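Local coordinates for Blr3880 protein (Bradyrhizobium japonicum, PDB 2OOD) that probably catalyses the hydrolytic deamination of guanine to xanthine and ammonia with one bound zinc ion per subunit, at residues Asp185-Ile190 with Lys223-Asp228; Ile203-Ala208 with Lys217-Leu222; Asp254-Tyr259 with Asp263-Lys268. One frame throughout, in Å; residues are numbered along the deposited sequence.

Contact 1 (Asp185-Ile190 with Lys223-Asp228)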
loop_
_atom_site.group_PDB
_atom_site.type_symbol
_atom_site.label_atom_id
_atom_site.label_comp_id
_atom_site.label_asym_id
_atom_site.label_seq_id
_atom_site.Cartn_x
_atom_site.Cartn_y
_atom_site.Cartn_z
ATOM N N ASP A 185 32.148 -1.959 22.693
ATOM C CA ASP A 185 30.755 -2.256 23.012
ATOM C C ASP A 185 30.202 -3.485 22.290
ATOM O O ASP A 185 29.531 -4.315 22.909
ATOM C CB ASP A 185 29.869 -1.043 22.729
ATOM C CG ASP A 185 30.283 0.177 23.535
ATOM O OD1 ASP A 185 30.858 0.009 24.630
ATOM O OD2 ASP A 185 30.021 1.311 23.081
ATOM N N SER A 186 30.478 -3.616 20.993
ATOM C CA SER A 186 29.987 -4.772 20.239
ATOM C C SER A 186 30.523 -6.061 20.845
ATOM O O SER A 186 29.820 -7.072 20.913
ATOM C CB SER A 186 30.422 -4.695 18.771
ATOM O OG SER A 186 29.780 -3.621 18.109
ATOM N N LYS A 187 31.778 -6.004 21.282
ATOM C CA LYS A 187 32.454 -7.152 21.873
ATOM C C LYS A 187 31.751 -7.539 23.174
ATOM O O LYS A 187 31.550 -8.725 23.468
ATOM C CB LYS A 187 33.922 -6.795 22.139
ATOM C CG LYS A 187 34.845 -7.993 22.265
ATOM C CD LYS A 187 35.058 -8.683 20.917
ATOM C CE LYS A 187 35.810 -10.017 21.076
ATOM N NZ LYS A 187 37.139 -9.878 21.752
ATOM N N ARG A 188 31.372 -6.528 23.948
ATOM C CA ARG A 188 30.687 -6.757 25.209
ATOM C C ARG A 188 29.309 -7.354 24.962
ATOM O O ARG A 188 28.931 -8.349 25.586
ATOM C CB ARG A 188 30.541 -5.437 25.976
ATOM C CG ARG A 188 29.741 -5.551 27.263
ATOM C CD ARG A 188 29.874 -4.295 28.103
ATOM N NE ARG A 188 29.157 -3.161 27.527
ATOM C CZ ARG A 188 27.833 -3.103 27.388
ATOM N NH1 ARG A 188 27.071 -4.123 27.780
ATOM N NH2 ARG A 188 27.264 -2.020 26.867
ATOM N N LEU A 189 28.569 -6.742 24.039
ATOM C CA LEU A 189 27.220 -7.182 23.718
ATOM C C LEU A 189 27.180 -8.596 23.159
ATOM O O LEU A 189 26.236 -9.343 23.425
ATOM C CB LEU A 189 26.571 -6.198 22.744
ATOM C CG LEU A 189 26.468 -4.769 23.284
ATOM C CD1 LEU A 189 25.933 -3.856 22.203
ATOM C CD2 LEU A 189 25.574 -4.736 24.510
ATOM N N ILE A 190 28.197 -8.969 22.388
ATOM C CA ILE A 190 28.251 -10.317 21.830
ATOM C C ILE A 190 28.416 -11.295 22.987
ATOM O O ILE A 190 27.858 -12.394 22.979
ATOM C CB ILE A 190 29.441 -10.489 20.853
ATOM C CG1 ILE A 190 29.206 -9.639 19.598
ATOM C CG2 ILE A 190 29.610 -11.957 20.488
ATOM C CD1 ILE A 190 30.403 -9.529 18.677
ATOM N N LYS A 223 33.930 -9.951 13.240
ATOM C CA LYS A 223 33.477 -11.136 12.524
ATOM C C LYS A 223 34.520 -12.245 12.583
ATOM O O LYS A 223 34.186 -13.432 12.562
ATOM C CB LYS A 223 33.158 -10.775 11.068
ATOM C CG LYS A 223 32.773 -11.957 10.196
ATOM C CD LYS A 223 31.564 -12.722 10.728
ATOM C CE LYS A 223 31.234 -13.886 9.799
ATOM N NZ LYS A 223 30.071 -14.685 10.250
ATOM N N HIS A 224 35.787 -11.853 12.669
ATOM C CA HIS A 224 36.872 -12.828 12.720
ATOM C C HIS A 224 36.990 -13.517 14.076
ATOM O O HIS A 224 37.296 -14.713 14.152
ATOM C CB HIS A 224 38.211 -12.171 12.402
ATOM C CG HIS A 224 39.362 -13.123 12.471
ATOM N ND1 HIS A 224 40.568 -12.796 13.055
ATOM C CD2 HIS A 224 39.484 -14.403 12.044
ATOM C CE1 HIS A 224 41.383 -13.835 12.985
ATOM N NE2 HIS A 224 40.749 -14.823 12.377
ATOM N N GLU A 225 36.765 -12.753 15.141
ATOM C CA GLU A 225 36.850 -13.276 16.500
ATOM C C GLU A 225 35.531 -13.931 16.913
ATOM O O GLU A 225 35.457 -14.577 17.956
ATOM C CB GLU A 225 37.186 -12.140 17.482
ATOM C CG GLU A 225 38.346 -11.247 17.032
ATOM C CD GLU A 225 38.572 -10.040 17.938
ATOM O OE1 GLU A 225 37.656 -9.696 18.720
ATOM O OE2 GLU A 225 39.662 -9.422 17.860
ATOM N N HIS A 226 34.497 -13.768 16.091
ATOM C CA HIS A 226 33.180 -14.326 16.386
ATOM C C HIS A 226 32.514 -14.828 15.109
ATOM O O HIS A 226 31.462 -14.339 14.699
ATOM C CB HIS A 226 32.320 -13.250 17.034
ATOM C CG HIS A 226 32.854 -12.772 18.345
ATOM N ND1 HIS A 226 32.695 -13.485 19.515
ATOM C CD2 HIS A 226 33.576 -11.673 18.669
ATOM C CE1 HIS A 226 33.295 -12.845 20.502
ATOM N NE2 HIS A 226 33.838 -11.742 20.016
ATOM N N PRO A 227 33.113 -15.839 14.476
ATOM C CA PRO A 227 32.602 -16.422 13.236
ATOM C C PRO A 227 31.115 -16.777 13.222
ATOM O O PRO A 227 30.485 -16.783 12.160
ATOM C CB PRO A 227 33.489 -17.651 13.052
ATOM C CG PRO A 227 33.809 -18.042 14.464
ATOM C CD PRO A 227 34.148 -16.702 15.066
ATOM N N ASP A 228 30.549 -17.060 14.391
ATOM C CA ASP A 228 29.142 -17.446 14.467
ATOM C C ASP A 228 28.180 -16.274 14.356
ATOM O O ASP A 228 26.998 -16.468 14.074
ATOM C CB ASP A 228 28.873 -18.199 15.773
ATOM C CG ASP A 228 27.598 -19.023 15.721
ATOM O OD1 ASP A 228 27.539 -19.972 14.902
ATOM O OD2 ASP A 228 26.657 -18.720 16.494
#

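Contact 2 (Ile203-Ala208 with Lys217-Leu222). With GUN (guanine), chain C.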
loop_
_atom_site.group_PDB
_atom_site.type_symbol
_atom_site.label_atom_id
_atom_site.label_comp_id
_atom_site.label_asym_id
_atom_site.label_seq_id
_atom_site.Cartn_x
_atom_site.Cartn_y
_atom_site.Cartn_z
ATOM N N ILE A 203 26.844 -8.249 13.743
ATOM C CA ILE A 203 27.812 -7.158 13.655
ATOM C C ILE A 203 27.070 -6.175 12.767
ATOM O O ILE A 203 26.640 -6.541 11.671
ATOM C CB ILE A 203 29.089 -7.588 12.914
ATOM C CG1 ILE A 203 29.633 -8.897 13.498
ATOM C CG2 ILE A 203 30.129 -6.484 13.002
ATOM C CD1 ILE A 203 30.175 -8.762 14.878
ATOM N N THR A 204 26.919 -4.932 13.203
ATOM C CA THR A 204 26.151 -4.019 12.383
ATOM C C THR A 204 26.692 -2.671 11.941
ATOM O O THR A 204 26.474 -1.653 12.604
ATOM C CB THR A 204 24.771 -3.758 13.018
ATOM O OG1 THR A 204 24.115 -5.005 13.257
ATOM C CG2 THR A 204 23.903 -2.926 12.090
ATOM N N PRO A 205 27.427 -2.647 10.819
ATOM C CA PRO A 205 27.943 -1.370 10.327
ATOM C C PRO A 205 26.723 -0.840 9.563
ATOM O O PRO A 205 26.335 -1.406 8.544
ATOM C CB PRO A 205 29.072 -1.795 9.395
ATOM C CG PRO A 205 28.565 -3.089 8.839
ATOM C CD PRO A 205 28.013 -3.774 10.071
ATOM N N ARG A 206 26.101 0.218 10.065
ATOM C CA ARG A 206 24.903 0.752 9.437
ATOM C C ARG A 206 24.922 0.723 7.912
ATOM O O ARG A 206 24.080 0.069 7.293
ATOM C CB ARG A 206 24.637 2.163 9.935
ATOM C CG ARG A 206 23.268 2.663 9.578
ATOM C CD ARG A 206 22.753 3.530 10.680
ATOM N NE ARG A 206 21.415 4.025 10.390
ATOM C CZ ARG A 206 20.636 4.623 11.282
ATOM N NH1 ARG A 206 21.059 4.797 12.527
ATOM N NH2 ARG A 206 19.436 5.048 10.927
ATOM N N PHE A 207 25.866 1.435 7.303
ATOM C CA PHE A 207 25.979 1.439 5.851
ATOM C C PHE A 207 27.264 2.134 5.414
ATOM O O PHE A 207 27.692 3.116 6.024
ATOM C CB PHE A 207 24.733 2.082 5.215
ATOM C CG PHE A 207 24.625 3.562 5.429
ATOM C CD1 PHE A 207 24.821 4.123 6.689
ATOM C CD2 PHE A 207 24.297 4.401 4.365
ATOM C CE1 PHE A 207 24.699 5.504 6.888
ATOM C CE2 PHE A 207 24.171 5.793 4.557
ATOM C CZ PHE A 207 24.372 6.337 5.819
ATOM N N ALA A 208 27.881 1.598 4.363
ATOM C CA ALA A 208 29.146 2.108 3.845
ATOM C C ALA A 208 29.236 3.620 3.855
ATOM O O ALA A 208 30.234 4.186 4.301
ATOM C CB ALA A 208 29.393 1.574 2.436
ATOM N N LYS A 217 36.787 -1.947 9.344
ATOM C CA LYS A 217 37.904 -2.829 9.667
ATOM C C LYS A 217 37.613 -3.450 11.042
ATOM O O LYS A 217 37.997 -4.593 11.327
ATOM C CB LYS A 217 39.228 -2.048 9.678
ATOM C CG LYS A 217 40.452 -2.961 9.607
ATOM C CD LYS A 217 41.781 -2.191 9.489
ATOM C CE LYS A 217 42.094 -1.717 8.044
ATOM N NZ LYS A 217 41.245 -0.580 7.525
ATOM N N ALA A 218 36.908 -2.689 11.878
ATOM C CA ALA A 218 36.527 -3.143 13.206
ATOM C C ALA A 218 35.503 -4.280 13.071
ATOM O O ALA A 218 35.584 -5.295 13.777
ATOM C CB ALA A 218 35.927 -1.983 14.001
ATOM N N CYS A 219 34.544 -4.104 12.161
ATOM C CA CYS A 219 33.517 -5.118 11.924
ATOM C C CYS A 219 34.200 -6.377 11.439
ATOM O O CYS A 219 33.794 -7.488 11.776
ATOM C CB CYS A 219 32.522 -4.653 10.859
ATOM S SG CYS A 219 31.557 -3.210 11.326
ATOM N N GLN A 220 35.238 -6.191 10.633
ATOM C CA GLN A 220 35.998 -7.306 10.094
ATOM C C GLN A 220 36.605 -8.074 11.262
ATOM O O GLN A 220 36.470 -9.300 11.342
ATOM C CB GLN A 220 37.097 -6.789 9.164
ATOM C CG GLN A 220 38.043 -7.856 8.658
ATOM C CD GLN A 220 39.071 -7.299 7.683
ATOM O OE1 GLN A 220 39.601 -6.195 7.877
ATOM N NE2 GLN A 220 39.368 -8.066 6.637
ATOM N N ARG A 221 37.258 -7.348 12.171
ATOM C CA ARG A 221 37.870 -7.970 13.344
ATOM C C ARG A 221 36.817 -8.728 14.161
ATOM O O ARG A 221 37.019 -9.889 14.537
ATOM C CB ARG A 221 38.546 -6.916 14.232
ATOM C CG ARG A 221 38.862 -7.434 15.629
ATOM C CD ARG A 221 40.288 -7.136 16.069
ATOM N NE ARG A 221 40.405 -5.956 16.929
ATOM C CZ ARG A 221 40.909 -5.981 18.163
ATOM N NH1 ARG A 221 41.332 -7.125 18.689
ATOM N NH2 ARG A 221 41.017 -4.858 18.866
ATOM N N LEU A 222 35.693 -8.067 14.427
ATOM C CA LEU A 222 34.623 -8.685 15.185
ATOM C C LEU A 222 34.174 -9.990 14.542
ATOM O O LEU A 222 34.052 -11.018 15.211
ATOM C CB LEU A 222 33.444 -7.721 15.286
ATOM C CG LEU A 222 33.626 -6.606 16.310
ATOM C CD1 LEU A 222 32.585 -5.519 16.115
ATOM C CD2 LEU A 222 33.530 -7.216 17.701
HETATM N N9 GUN C . 21.037 3.042 6.043
HETATM C C8 GUN C . 21.493 4.282 5.742
HETATM N N7 GUN C . 20.549 5.002 5.208
HETATM C C5 GUN C . 19.412 4.276 5.137
HETATM C C6 GUN C . 18.084 4.526 4.659
HETATM O O6 GUN C . 17.760 5.622 4.188
HETATM N N1 GUN C . 17.153 3.494 4.758
HETATM C C2 GUN C . 17.503 2.263 5.293
HETATM N N2 GUN C . 16.555 1.256 5.390
HETATM N N3 GUN C . 18.726 2.025 5.733
HETATM C C4 GUN C . 19.703 2.987 5.670
#

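Contact 3 (Asp254-Tyr259 with Asp263-Lys268)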
loop_
_atom_site.group_PDB
_atom_site.type_symbol
_atom_site.label_atom_id
_atom_site.label_comp_id
_atom_site.label_asym_id
_atom_site.label_seq_id
_atom_site.Cartn_x
_atom_site.Cartn_y
_atom_site.Cartn_z
ATOM N N ASP A 254 32.386 -1.282 -6.697
ATOM C CA ASP A 254 30.941 -1.254 -6.495
ATOM C C ASP A 254 30.583 -1.295 -5.009
ATOM O O ASP A 254 31.420 -1.619 -4.163
ATOM C CB ASP A 254 30.265 -2.413 -7.251
ATOM C CG ASP A 254 30.989 -3.738 -7.074
ATOM O OD1 ASP A 254 31.519 -3.983 -5.970
ATOM O OD2 ASP A 254 31.014 -4.542 -8.032
ATOM N N TYR A 255 29.336 -0.963 -4.689
ATOM C CA TYR A 255 28.900 -0.944 -3.302
ATOM C C TYR A 255 29.220 -2.255 -2.575
ATOM O O TYR A 255 29.733 -2.240 -1.452
ATOM C CB TYR A 255 27.403 -0.637 -3.242
ATOM C CG TYR A 255 26.959 0.060 -1.971
ATOM C CD1 TYR A 255 26.060 1.120 -2.020
ATOM C CD2 TYR A 255 27.407 -0.357 -0.723
ATOM C CE1 TYR A 255 25.614 1.747 -0.855
ATOM C CE2 TYR A 255 26.967 0.260 0.449
ATOM C CZ TYR A 255 26.068 1.308 0.379
ATOM O OH TYR A 255 25.598 1.897 1.540
ATOM N N LEU A 256 28.923 -3.387 -3.208
ATOM C CA LEU A 256 29.209 -4.680 -2.593
ATOM C C LEU A 256 30.716 -4.839 -2.392
ATOM O O LEU A 256 31.160 -5.506 -1.461
ATOM C CB LEU A 256 28.681 -5.815 -3.476
ATOM C CG LEU A 256 28.890 -7.255 -2.998
ATOM C CD1 LEU A 256 28.180 -7.477 -1.685
ATOM C CD2 LEU A 256 28.355 -8.216 -4.030
ATOM N N GLY A 257 31.499 -4.218 -3.267
ATOM C CA GLY A 257 32.945 -4.314 -3.178
ATOM C C GLY A 257 33.504 -3.748 -1.889
ATOM O O GLY A 257 34.522 -4.229 -1.382
ATOM N N VAL A 258 32.845 -2.723 -1.356
ATOM C CA VAL A 258 33.287 -2.106 -0.116
ATOM C C VAL A 258 33.259 -3.115 1.027
ATOM O O VAL A 258 34.200 -3.192 1.815
ATOM C CB VAL A 258 32.390 -0.919 0.262
ATOM C CG1 VAL A 258 32.881 -0.293 1.566
ATOM C CG2 VAL A 258 32.383 0.101 -0.863
ATOM N N TYR A 259 32.179 -3.891 1.114
ATOM C CA TYR A 259 32.037 -4.888 2.171
ATOM C C TYR A 259 32.919 -6.110 1.968
ATOM O O TYR A 259 33.300 -6.752 2.942
ATOM C CB TYR A 259 30.581 -5.342 2.302
ATOM C CG TYR A 259 29.637 -4.229 2.678
ATOM C CD1 TYR A 259 29.860 -3.455 3.806
ATOM C CD2 TYR A 259 28.538 -3.931 1.891
ATOM C CE1 TYR A 259 29.013 -2.407 4.134
ATOM C CE2 TYR A 259 27.685 -2.889 2.211
ATOM C CZ TYR A 259 27.929 -2.128 3.330
ATOM O OH TYR A 259 27.095 -1.071 3.635
ATOM N N ASP A 263 35.938 -8.719 4.134
ATOM C CA ASP A 263 35.422 -10.071 4.387
ATOM C C ASP A 263 34.072 -10.146 5.096
ATOM O O ASP A 263 33.802 -11.115 5.809
ATOM C CB ASP A 263 36.425 -10.890 5.203
ATOM C CG ASP A 263 37.793 -10.934 4.566
ATOM O OD1 ASP A 263 37.886 -11.344 3.387
ATOM O OD2 ASP A 263 38.771 -10.559 5.251
ATOM N N LEU A 264 33.227 -9.140 4.904
ATOM C CA LEU A 264 31.919 -9.143 5.534
ATOM C C LEU A 264 30.904 -9.954 4.721
ATOM O O LEU A 264 29.949 -10.499 5.279
ATOM C CB LEU A 264 31.419 -7.710 5.703
ATOM C CG LEU A 264 32.291 -6.808 6.574
ATOM C CD1 LEU A 264 31.667 -5.421 6.664
ATOM C CD2 LEU A 264 32.431 -7.420 7.957
ATOM N N VAL A 265 31.109 -10.042 3.408
ATOM C CA VAL A 265 30.177 -10.771 2.554
ATOM C C VAL A 265 30.387 -12.273 2.566
ATOM O O VAL A 265 31.480 -12.764 2.295
ATOM C CB VAL A 265 30.242 -10.285 1.090
ATOM C CG1 VAL A 265 29.289 -11.092 0.232
ATOM C CG2 VAL A 265 29.884 -8.818 1.022
ATOM N N GLY A 266 29.314 -12.990 2.877
ATOM C CA GLY A 266 29.346 -14.442 2.941
ATOM C C GLY A 266 28.122 -14.899 3.715
ATOM O O GLY A 266 27.182 -14.115 3.864
ATOM N N PRO A 267 28.087 -16.144 4.224
ATOM C CA PRO A 267 26.914 -16.609 4.978
ATOM C C PRO A 267 26.572 -15.706 6.157
ATOM O O PRO A 267 27.462 -15.172 6.815
ATOM C CB PRO A 267 27.327 -18.003 5.429
ATOM C CG PRO A 267 28.167 -18.470 4.289
ATOM C CD PRO A 267 29.034 -17.251 4.007
ATOM N N LYS A 268 25.277 -15.536 6.406
ATOM C CA LYS A 268 24.798 -14.716 7.512
ATOM C C LYS A 268 24.958 -13.215 7.296
ATOM O O LYS A 268 24.853 -12.430 8.241
ATOM C CB LYS A 268 25.480 -15.135 8.819
ATOM C CG LYS A 268 25.078 -16.524 9.304
ATOM C CD LYS A 268 25.748 -16.872 10.624
ATOM C CE LYS A 268 25.356 -18.264 11.090
ATOM N NZ LYS A 268 25.913 -18.580 12.434
#

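Contact 1 (Asp185-Ile190 with Lys223-Asp228)
I190 lays its CG2 branch over one face of the H226 imidazole, and K187 runs beside the edge of the same ring. The I190 CG2 methyl lies 3.8 Å from the H226 ring centroid and 22° off the ring normal, displaced from the middle toward ND1, which meets the definition of a CH-pi contact. The second I190 branch takes part too, with CD1 3.8 Å from H226 CD2, so both limbs of the isoleucine meet the ring. H226 is the first residue to depart from helical backbone angles after helix 213-225, and there its side chain faces helix 179-193.

K187 crosses H226 and E225 at about a right angle. Its CG stands anti to the backbone N (chi1 -159°); the bend at chi2 brings CD and CE beside the imidazole, where their exact approach is doubtful, and the bend at chi4 turns NZ toward E225. The ammonium forms a salt bridge, K187 NZ to E225 OE1 at 3.1 Å. E225 is extended beyond CG; its OE1 also accepts from the hydroxyl of Y183, while OE2 pairs with R221.

The chemistry is therefore graded, from an apolar isoleucine-imidazole contact to an ion pair on partly exposed side chains. The lysine charge might disfavour protonation of H226, with the E225 carboxylate partly offsetting it, whereas E225, flanked by K187 and R221, is probably ionised.

Contact 2 (Ile203-Ala208 with Lys217-Leu222)
The F207 ring receives the bound guanine on one face: C8 of the purine sits over the ring centre, 3.0 Å above the plane, and the two planes are inclined by about 66°, so the base presents its C8 end rather than its flat side. F207 belongs to the guanine pocket, and its chi1 of 70° turns the ring toward the purine. Guanine N9 lies toward the R206 guanidinium edge only at a distance; the nearest approach is from R206 CG, at 4.2 Å, and the charged end pairs with E107.

The contact between the segments is made on the helix-facing side, by apolar groups. C219 meets two residues with different atoms: CB is 3.7 Å from I203 CG2, while SG is 3.5 Å from P205 CB and also borders CG and CD of that proline ring. I203 divides its branches in turn, CD1 reaching L222 CB at 3.5 Å.

All four touching residues are buried. Strand 203-205 and helix 217-222 run antiparallel at 171°, their axes approaching to 8.9 Å, as in a beta-alpha-beta unit of the amidohydrolase TIM barrel; here strand 230-234 completes it. The strand pairs with strands 160-166 and 230-234, and helix 179-193 packs against L222.

Contact 3 (Asp254-Tyr259 with Asp263-Lys268)
L264 N donates to Y259 O at 3.1 Å with an N-H...O angle of 159°, the donor tilted 25° from the carbonyl plane, just after D263, whose positive phi turns the chain at the end of the helix.

Two side chains from the loop fold back on the helix. V265 CG2 fits against both L256 CD1, at 3.5 Å, and Y259 CB, at 3.8 Å. L256 arrives across the valine at about a right angle: its CG is anti to the backbone N (chi1 180°), which, with a bend at chi2, sends CD1 toward the loop. L264 CD1 approaches Y259 CD1 obliquely at 3.9 Å. The tyrosine hydroxyl leads elsewhere, bonding to H234 O, A208 N and T233 OG1. L264 also packs on L216 and C219 of helix 213-225.

At the helix start, D254 is the N-cap, its OD1 accepting weakly from G257 N. The far end is a Schellman motif, marked by the bond from L264 N to Y259 O, with D263 as its C-prime residue. Because the Y259 hydroxyl bonds the backbone carbonyl of H234, a zinc ligand, this helix end is linked to the edge of the metal site.

Contact 2 is the most deeply buried of the three and the purely apolar one. Contact 1 shares helix 213-225 with it but lies farther out, where L222 packs on S186 and I190 and where ionic groups appear among partly exposed side chains. Contact 3, mostly buried, differs from both by relying on a backbone bond that finishes a helix. Polar links join the three: a probable hydrogen bond from Q220 NE2 to D263 OD2 ties contact 2 to contact 3, and a D228-K268 salt bridge ties contact 1 to contact 3. Proximity to the active site falls in the order contact 2, which holds a residue of the guanine pocket, then contact 3, then contact 1, which stands apart.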